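Long-range contact in kojibiose phosphorylase (PDB 6W0P), which belongs to the family 65 glycosyl hydrolases, with a beta-rich N-terminal domain and a helical central catalytic domain: residues 11-23 and 109-121. Residues are numbered along the deposited sequence; the frame is centred on the assembly and turned at random.
Sequences TEPYRIVENNFHP and KFEDFKRILDLRS
In the large antiparallel sheet of the family 65 N-terminal domain, strand 15-19 pairs with strand 109-118, their axes 4.7 Å apart and running at 168°. Ile16 with Leu117 and Glu18 with Arg115 are the hydrogen-bonded pairs. Beyond the bridged pairs at either end, Leu119 N donates a hydrogen bond to Tyr14 O and Asn20 N to Phe113 O.

Glu18 and Arg115 extend side by side on the face that also carries Ile16 and Leu117, and form a buried salt bridge. Arg115 NE and NH2 both hydrogen-bond to one carboxylate oxygen, Glu18 OE1, the shorter bond coming from NE at 2.7 Å, and the two flat groups are nearly coplanar. The other oxygen, OE2, takes His22 ND1 on its anti lone pair and His22 N from above the carboxylate plane, so four N-H groups hold the carboxylate; this should favour its charged form. Arg115 NH1 turns to Tyr124 OH, and Phe33 makes a cation-pi contact with the guanidinium.

Beside this bridge, Phe21 CB sits over the face of the Phe113 ring, 3.6 Å from its centroid and 5° off the normal. With CG anti to the backbone N (chi1 -178°), the Phe21 ring lies with its edge at Arg115 NH2.

At the other end, Arg120 grips Asp118 side-on, and Tyr14 CB rests over one face of that guanidinium. Arg15 NH1 lies beside Ile116 CD1, and one water links Arg15 NH1 to Asp118 OD2, accepting from the first and donating to the second, with its oxygen 2.8 Å from Asp118 OD2.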
ATOM      1  N   THR A  11     -17.391  11.408  40.189  1.00 37.30           N
ATOM      2  CA  THR A  11     -16.028  11.493  40.754  1.00 37.95           C
ATOM      3  C   THR A  11     -16.032  10.942  42.176  1.00 37.76           C
ATOM      4  O   THR A  11     -16.563  11.624  43.056  1.00 38.41           O
ATOM      5  CB  THR A  11     -15.539  12.937  40.739  1.00 38.38           C
ATOM      6  OG1 THR A  11     -15.540  13.323  39.367  1.00 40.39           O
ATOM      7  CG2 THR A  11     -14.151  13.070  41.313  1.00 39.03           C
ATOM      8  N   GLU A  12     -15.450   9.760  42.360  1.00 37.35           N
ATOM      9  CA  GLU A  12     -15.204   9.116  43.675  1.00 37.30           C
ATOM     10  C   GLU A  12     -13.805   8.513  43.651  1.00 35.82           C
ATOM     11  O   GLU A  12     -13.372   7.999  42.621  1.00 35.25           O
ATOM     12  CB  GLU A  12     -16.155   7.957  43.949  1.00 38.06           C
ATOM     13  CG  GLU A  12     -17.611   8.331  44.081  1.00 39.12           C
ATOM     14  CD  GLU A  12     -18.423   7.152  44.584  1.00 39.95           C
ATOM     15  OE1 GLU A  12     -17.813   6.243  45.233  1.00 39.84           O
ATOM     16  OE2 GLU A  12     -19.654   7.139  44.330  1.00 40.66           O
ATOM     17  N   PRO A  13     -13.096   8.474  44.793  1.00 34.57           N
ATOM     18  CA  PRO A  13     -11.706   8.038  44.792  1.00 34.28           C
ATOM     19  C   PRO A  13     -11.542   6.528  44.578  1.00 33.72           C
ATOM     20  O   PRO A  13     -10.492   6.187  44.074  1.00 32.45           O
ATOM     21  CB  PRO A  13     -11.143   8.470  46.164  1.00 34.76           C
ATOM     22  CG  PRO A  13     -12.360   8.722  47.043  1.00 35.09           C
ATOM     23  CD  PRO A  13     -13.565   8.886  46.122  1.00 35.04           C
ATOM     24  N   TYR A  14     -12.539   5.686  44.911  1.00 33.54           N
ATOM     25  CA  TYR A  14     -12.386   4.199  44.888  1.00 33.93           C
ATOM     26  C   TYR A  14     -13.400   3.506  43.961  1.00 32.85           C
ATOM     27  O   TYR A  14     -13.411   2.271  43.941  1.00 31.64           O
ATOM     28  CB  TYR A  14     -12.471   3.609  46.305  1.00 35.12           C
ATOM     29  CG  TYR A  14     -11.409   4.080  47.269  1.00 36.88           C
ATOM     30  CD1 TYR A  14     -10.107   3.582  47.216  1.00 37.71           C
ATOM     31  CD2 TYR A  14     -11.705   5.028  48.241  1.00 37.88           C
ATOM     32  CE1 TYR A  14      -9.131   4.012  48.107  1.00 37.84           C
ATOM     33  CE2 TYR A  14     -10.749   5.442  49.153  1.00 39.12           C
ATOM     34  CZ  TYR A  14      -9.458   4.945  49.071  1.00 39.45           C
ATOM     35  OH  TYR A  14      -8.522   5.402  49.954  1.00 44.22           O
ATOM     36  N   ARG A  15     -14.227   4.255  43.233  1.00 32.25           N
ATOM     37  CA  ARG A  15     -15.251   3.679  42.333  1.00 31.49           C
ATOM     38  C   ARG A  15     -15.468   4.581  41.116  1.00 31.06           C
ATOM     39  O   ARG A  15     -15.277   5.800  41.215  1.00 31.79           O
ATOM     40  CB  ARG A  15     -16.575   3.492  43.080  1.00 32.28           C
ATOM     41  CG  ARG A  15     -16.429   2.899  44.474  1.00 32.37           C
ATOM     42  CD  ARG A  15     -17.769   2.405  44.989  1.00 32.41           C
ATOM     43  NE  ARG A  15     -18.686   3.509  45.181  1.00 32.80           N
ATOM     44  CZ  ARG A  15     -19.993   3.389  45.441  1.00 32.99           C
ATOM     45  NH1 ARG A  15     -20.558   2.195  45.563  1.00 32.51           N
ATOM     46  NH2 ARG A  15     -20.716   4.485  45.614  1.00 32.81           N
ATOM     47  N   ILE A  16     -15.850   3.978  39.996  1.00 30.60           N
ATOM     48  CA  ILE A  16     -16.426   4.681  38.824  1.00 30.22           C
ATOM     49  C   ILE A  16     -17.928   4.459  38.948  1.00 31.93           C
ATOM     50  O   ILE A  16     -18.358   3.266  39.143  1.00 34.15           O
ATOM     51  CB  ILE A  16     -15.847   4.149  37.503  1.00 29.56           C
ATOM     52  CG1 ILE A  16     -14.321   3.991  37.533  1.00 28.99           C
ATOM     53  CG2 ILE A  16     -16.275   5.026  36.346  1.00 29.52           C
ATOM     54  CD1 ILE A  16     -13.563   5.269  37.902  1.00 28.82           C
ATOM     55  N   VAL A  17     -18.699   5.533  38.909  1.00 31.69           N
ATOM     56  CA  VAL A  17     -20.178   5.470  39.041  1.00 32.15           C
ATOM     57  C   VAL A  17     -20.808   6.178  37.844  1.00 32.41           C
ATOM     58  O   VAL A  17     -20.416   7.342  37.568  1.00 32.65           O
ATOM     59  CB  VAL A  17     -20.646   6.064  40.381  1.00 32.03           C
ATOM     60  CG1 VAL A  17     -22.173   6.029  40.506  1.00 32.64           C
ATOM     61  CG2 VAL A  17     -20.017   5.310  41.530  1.00 31.86           C
ATOM     62  N   GLU A  18     -21.748   5.505  37.175  1.00 32.76           N
ATOM     63  CA  GLU A  18     -22.664   6.144  36.189  1.00 33.54           C
ATOM     64  C   GLU A  18     -24.026   6.326  36.866  1.00 33.72           C
ATOM     65  O   GLU A  18     -24.599   5.330  37.267  1.00 33.66           O
ATOM     66  CB  GLU A  18     -22.782   5.329  34.896  1.00 32.54           C
ATOM     67  CG  GLU A  18     -23.546   6.057  33.794  1.00 32.08           C
ATOM     68  CD  GLU A  18     -23.893   5.229  32.562  1.00 31.99           C
ATOM     69  OE1 GLU A  18     -23.678   3.978  32.577  1.00 31.00           O
ATOM     70  OE2 GLU A  18     -24.335   5.848  31.566  1.00 31.30           O
ATOM     71  N   ASN A  19     -24.449   7.568  37.062  1.00 35.97           N
ATOM     72  CA  ASN A  19     -25.762   7.947  37.648  1.00 37.93           C
ATOM     73  C   ASN A  19     -26.729   8.155  36.479  1.00 36.90           C
ATOM     74  O   ASN A  19     -26.512   9.107  35.714  1.00 34.87           O
ATOM     75  CB  ASN A  19     -25.674   9.233  38.484  1.00 41.10           C
ATOM     76  CG  ASN A  19     -25.304   9.027  39.939  1.00 44.09           C
ATOM     77  OD1 ASN A  19     -25.060   7.901  40.376  1.00 49.24           O
ATOM     78  ND2 ASN A  19     -25.248  10.110  40.701  1.00 45.32           N
ATOM     79  N   ASN A  20     -27.731   7.286  36.340  1.00 36.70           N
ATOM     80  CA  ASN A  20     -28.629   7.243  35.153  1.00 37.68           C
ATOM     81  C   ASN A  20     -27.873   6.618  33.973  1.00 37.26           C
ATOM     82  O   ASN A  20     -26.631   6.745  33.915  1.00 35.61           O
ATOM     83  CB  ASN A  20     -29.179   8.621  34.763  1.00 37.49           C
ATOM     84  CG  ASN A  20     -29.906   9.304  35.903  1.00 38.38           C
ATOM     85  OD1 ASN A  20     -30.693   8.678  36.622  1.00 38.13           O
ATOM     86  ND2 ASN A  20     -29.655  10.595  36.064  1.00 38.50           N
ATOM     87  N   PHE A  21     -28.616   5.957  33.082  1.00 37.91           N
ATOM     88  CA  PHE A  21     -28.089   5.382  31.826  1.00 38.29           C
ATOM     89  C   PHE A  21     -27.941   6.513  30.827  1.00 38.49           C
ATOM     90  O   PHE A  21     -28.927   7.221  30.678  1.00 39.39           O
ATOM     91  CB  PHE A  21     -29.021   4.320  31.254  1.00 37.95           C
ATOM     92  CG  PHE A  21     -28.510   3.665  29.993  1.00 38.02           C
ATOM     93  CD1 PHE A  21     -27.179   3.268  29.883  1.00 37.77           C
ATOM     94  CD2 PHE A  21     -29.357   3.427  28.917  1.00 37.48           C
ATOM     95  CE1 PHE A  21     -26.714   2.665  28.723  1.00 37.15           C
ATOM     96  CE2 PHE A  21     -28.889   2.811  27.761  1.00 37.23           C
ATOM     97  CZ  PHE A  21     -27.574   2.422  27.674  1.00 37.07           C
ATOM     98  N   HIS A  22     -26.766   6.675  30.216  1.00 37.90           N
ATOM     99  CA  HIS A  22     -26.533   7.587  29.063  1.00 38.69           C
ATOM    100  C   HIS A  22     -26.438   6.761  27.786  1.00 38.59           C
ATOM    101  O   HIS A  22     -25.416   6.116  27.535  1.00 38.14           O
ATOM    102  CB  HIS A  22     -25.272   8.431  29.273  1.00 39.66           C
ATOM    103  CG  HIS A  22     -25.247   9.145  30.573  1.00 39.83           C
ATOM    104  ND1 HIS A  22     -25.152   8.469  31.780  1.00 39.93           N
ATOM    105  CD2 HIS A  22     -25.326  10.459  30.863  1.00 40.13           C
ATOM    106  CE1 HIS A  22     -25.166   9.344  32.760  1.00 39.46           C
ATOM    107  NE2 HIS A  22     -25.269  10.572  32.220  1.00 40.13           N
ATOM    108  N   PRO A  23     -27.513   6.707  26.971  1.00 39.16           N
ATOM    109  CA  PRO A  23     -27.533   5.852  25.788  1.00 39.19           C
ATOM    110  C   PRO A  23     -26.372   6.132  24.830  1.00 38.80           C
ATOM    111  O   PRO A  23     -25.841   5.185  24.306  1.00 37.66           O
ATOM    112  CB  PRO A  23     -28.888   6.174  25.133  1.00 39.68           C
ATOM    113  CG  PRO A  23     -29.758   6.614  26.291  1.00 39.94           C
ATOM    114  CD  PRO A  23     -28.813   7.365  27.204  1.00 39.92           C
ATOM    115  N   LYS A 109     -39.535   0.718  29.922  1.00 43.58           N
ATOM    116  CA  LYS A 109     -39.522   1.848  30.886  1.00 44.68           C
ATOM    117  C   LYS A 109     -38.754   1.383  32.131  1.00 43.05           C
ATOM    118  O   LYS A 109     -39.004   0.254  32.621  1.00 42.30           O
ATOM    119  CB  LYS A 109     -40.939   2.328  31.224  1.00 47.64           C
ATOM    120  CG  LYS A 109     -41.496   3.367  30.261  1.00 49.87           C
ATOM    121  CD  LYS A 109     -42.947   3.149  29.897  1.00 52.40           C
ATOM    122  CE  LYS A 109     -43.350   3.888  28.636  1.00 53.86           C
ATOM    123  NZ  LYS A 109     -44.819   3.835  28.431  1.00 55.35           N
ATOM    124  N   PHE A 110     -37.813   2.201  32.590  1.00 41.59           N
ATOM    125  CA  PHE A 110     -36.956   1.890  33.763  1.00 40.86           C
ATOM    126  C   PHE A 110     -36.625   3.205  34.457  1.00 39.61           C
ATOM    127  O   PHE A 110     -36.774   4.241  33.825  1.00 39.70           O
ATOM    128  CB  PHE A 110     -35.729   1.081  33.334  1.00 39.19           C
ATOM    129  CG  PHE A 110     -34.784   1.827  32.438  1.00 39.53           C
ATOM    130  CD1 PHE A 110     -34.997   1.889  31.073  1.00 39.56           C
ATOM    131  CD2 PHE A 110     -33.667   2.462  32.966  1.00 39.40           C
ATOM    132  CE1 PHE A 110     -34.117   2.581  30.252  1.00 39.70           C
ATOM    133  CE2 PHE A 110     -32.791   3.155  32.148  1.00 39.03           C
ATOM    134  CZ  PHE A 110     -33.008   3.198  30.790  1.00 39.72           C
ATOM    135  N   GLU A 111     -36.234   3.155  35.728  1.00 39.68           N
ATOM    136  CA  GLU A 111     -35.834   4.367  36.501  1.00 39.84           C
ATOM    137  C   GLU A 111     -34.723   3.962  37.485  1.00 38.67           C
ATOM    138  O   GLU A 111     -34.477   2.752  37.615  1.00 39.95           O
ATOM    139  CB  GLU A 111     -37.073   4.995  37.157  1.00 39.30           C
ATOM    140  CG  GLU A 111     -37.635   4.136  38.274  1.00 40.00           C
ATOM    141  CD  GLU A 111     -38.974   4.538  38.878  1.00 40.52           C
ATOM    142  OE1 GLU A 111     -39.679   5.401  38.294  1.00 42.08           O
ATOM    143  OE2 GLU A 111     -39.303   3.976  39.933  1.00 39.70           O
ATOM    144  N   ASP A 112     -34.077   4.933  38.129  1.00 38.61           N
ATOM    145  CA  ASP A 112     -33.057   4.725  39.196  1.00 39.05           C
ATOM    146  C   ASP A 112     -32.005   3.710  38.730  1.00 36.99           C
ATOM    147  O   ASP A 112     -31.807   2.707  39.426  1.00 36.35           O
ATOM    148  CB  ASP A 112     -33.712   4.274  40.502  1.00 40.77           C
ATOM    149  CG  ASP A 112     -34.672   5.300  41.068  1.00 42.96           C
ATOM    150  OD1 ASP A 112     -34.526   6.488  40.708  1.00 45.37           O
ATOM    151  OD2 ASP A 112     -35.574   4.898  41.844  1.00 45.69           O
ATOM    152  N   PHE A 113     -31.432   3.942  37.548  1.00 36.11           N
ATOM    153  CA  PHE A 113     -30.295   3.188  36.961  1.00 35.21           C
ATOM    154  C   PHE A 113     -29.015   3.702  37.616  1.00 35.88           C
ATOM    155  O   PHE A 113     -28.820   4.924  37.721  1.00 35.17           O
ATOM    156  CB  PHE A 113     -30.243   3.404  35.447  1.00 34.72           C
ATOM    157  CG  PHE A 113     -29.119   2.729  34.705  1.00 33.19           C
ATOM    158  CD1 PHE A 113     -27.858   3.285  34.671  1.00 32.79           C
ATOM    159  CD2 PHE A 113     -29.354   1.593  33.956  1.00 33.16           C
ATOM    160  CE1 PHE A 113     -26.829   2.674  33.977  1.00 32.54           C
ATOM    161  CE2 PHE A 113     -28.323   0.975  33.264  1.00 32.75           C
ATOM    162  CZ  PHE A 113     -27.064   1.521  33.271  1.00 32.69           C
ATOM    163  N   LYS A 114     -28.154   2.790  38.039  1.00 36.89           N
ATOM    164  CA  LYS A 114     -26.829   3.147  38.590  1.00 38.70           C
ATOM    165  C   LYS A 114     -25.875   2.021  38.197  1.00 36.57           C
ATOM    166  O   LYS A 114     -26.261   0.861  38.379  1.00 36.09           O
ATOM    167  CB  LYS A 114     -26.962   3.391  40.097  1.00 41.12           C
ATOM    168  CG  LYS A 114     -25.676   3.732  40.823  1.00 43.52           C
ATOM    169  CD  LYS A 114     -25.935   4.241  42.230  1.00 46.86           C
ATOM    170  CE  LYS A 114     -24.711   4.812  42.916  1.00 47.67           C
ATOM    171  NZ  LYS A 114     -25.071   5.901  43.864  1.00 49.92           N
ATOM    172  N   ARG A 115     -24.731   2.377  37.609  1.00 35.34           N
ATOM    173  CA  ARG A 115     -23.622   1.468  37.213  1.00 34.60           C
ATOM    174  C   ARG A 115     -22.414   1.762  38.114  1.00 33.77           C
ATOM    175  O   ARG A 115     -22.050   2.952  38.230  1.00 32.90           O
ATOM    176  CB  ARG A 115     -23.261   1.719  35.748  1.00 35.19           C
ATOM    177  CG  ARG A 115     -22.626   0.529  35.060  1.00 36.28           C
ATOM    178  CD  ARG A 115     -21.843   0.887  33.814  1.00 36.25           C
ATOM    179  NE  ARG A 115     -22.659   1.484  32.769  1.00 35.97           N
ATOM    180  CZ  ARG A 115     -22.981   0.926  31.604  1.00 35.64           C
ATOM    181  NH1 ARG A 115     -22.586  -0.287  31.273  1.00 35.54           N
ATOM    182  NH2 ARG A 115     -23.711   1.612  30.750  1.00 36.34           N
ATOM    183  N   ILE A 116     -21.815   0.740  38.725  1.00 33.51           N
ATOM    184  CA  ILE A 116     -20.679   0.901  39.683  1.00 34.31           C
ATOM    185  C   ILE A 116     -19.551  -0.069  39.337  1.00 33.86           C
ATOM    186  O   ILE A 116     -19.804  -1.272  39.230  1.00 34.18           O
ATOM    187  CB  ILE A 116     -21.130   0.690  41.133  1.00 35.27           C
ATOM    188  CG1 ILE A 116     -22.296   1.612  41.483  1.00 36.93           C
ATOM    189  CG2 ILE A 116     -19.954   0.879  42.080  1.00 35.73           C
ATOM    190  CD1 ILE A 116     -22.961   1.300  42.807  1.00 37.87           C
ATOM    191  N   LEU A 117     -18.329   0.441  39.200  1.00 33.68           N
ATOM    192  CA  LEU A 117     -17.112  -0.404  39.214  1.00 32.29           C
ATOM    193  C   LEU A 117     -16.400  -0.067  40.524  1.00 32.34           C
ATOM    194  O   LEU A 117     -16.087   1.116  40.747  1.00 32.61           O
ATOM    195  CB  LEU A 117     -16.277  -0.118  37.967  1.00 32.08           C
ATOM    196  CG  LEU A 117     -14.879  -0.751  37.945  1.00 32.14           C
ATOM    197  CD1 LEU A 117     -14.968  -2.259  37.898  1.00 31.90           C
ATOM    198  CD2 LEU A 117     -14.062  -0.252  36.771  1.00 32.30           C
ATOM    199  N   ASP A 118     -16.216  -1.043  41.404  1.00 31.75           N
ATOM    200  CA  ASP A 118     -15.490  -0.809  42.679  1.00 31.43           C
ATOM    201  C   ASP A 118     -14.005  -1.119  42.458  1.00 29.83           C
ATOM    202  O   ASP A 118     -13.650  -2.279  42.281  1.00 29.13           O
ATOM    203  CB  ASP A 118     -16.097  -1.625  43.817  1.00 32.16           C
ATOM    204  CG  ASP A 118     -15.684  -1.095  45.170  1.00 33.00           C
ATOM    205  OD1 ASP A 118     -14.497  -0.724  45.293  1.00 32.51           O
ATOM    206  OD2 ASP A 118     -16.573  -1.031  46.077  1.00 34.17           O
ATOM    207  N   LEU A 119     -13.156  -0.104  42.496  1.00 29.29           N
ATOM    208  CA  LEU A 119     -11.715  -0.272  42.176  1.00 29.35           C
ATOM    209  C   LEU A 119     -10.993  -1.074  43.275  1.00 29.72           C
ATOM    210  O   LEU A 119      -9.851  -1.471  43.017  1.00 29.21           O
ATOM    211  CB  LEU A 119     -11.081   1.095  41.973  1.00 28.83           C
ATOM    212  CG  LEU A 119     -11.686   1.985  40.889  1.00 28.91           C
ATOM    213  CD1 LEU A 119     -10.982   3.319  40.902  1.00 29.20           C
ATOM    214  CD2 LEU A 119     -11.596   1.347  39.497  1.00 29.12           C
ATOM    215  N   ARG A 120     -11.641  -1.400  44.403  1.00 30.66           N
ATOM    216  CA  ARG A 120     -10.982  -2.161  45.502  1.00 31.57           C
ATOM    217  C   ARG A 120     -11.283  -3.660  45.409  1.00 30.49           C
ATOM    218  O   ARG A 120     -10.621  -4.420  46.134  1.00 29.44           O
ATOM    219  CB  ARG A 120     -11.404  -1.612  46.864  1.00 33.44           C
ATOM    220  CG  ARG A 120     -11.245  -0.106  46.977  1.00 35.69           C
ATOM    221  CD  ARG A 120     -12.114   0.469  48.071  1.00 37.66           C
ATOM    222  NE  ARG A 120     -13.513   0.335  47.703  1.00 39.54           N
ATOM    223  CZ  ARG A 120     -14.509   0.887  48.398  1.00 41.93           C
ATOM    224  NH1 ARG A 120     -14.239   1.597  49.484  1.00 42.23           N
ATOM    225  NH2 ARG A 120     -15.764   0.740  48.004  1.00 42.51           N
ATOM    226  N   SER A 121     -12.240  -4.074  44.570  1.00 30.03           N
ATOM    227  CA  SER A 121     -12.729  -5.480  44.499  1.00 29.94           C
ATOM    228  C   SER A 121     -12.865  -5.959  43.050  1.00 29.94           C
ATOM    229  O   SER A 121     -12.753  -7.174  42.805  1.00 31.55           O
ATOM    230  CB  SER A 121     -14.039  -5.636  45.237  1.00 30.27           C
ATOM    231  OG  SER A 121     -15.097  -4.937  44.591  1.00 29.10           O
TER
HETATM  232  O   HOH W   1     -19.252  -0.576  45.626  1.00 38.83           O
HETATM  233  O   HOH W   2     -23.738   4.602  29.470  1.00 25.58           O
HETATM  234  O   HOH W   3     -31.891   6.540  36.279  1.00 30.33           O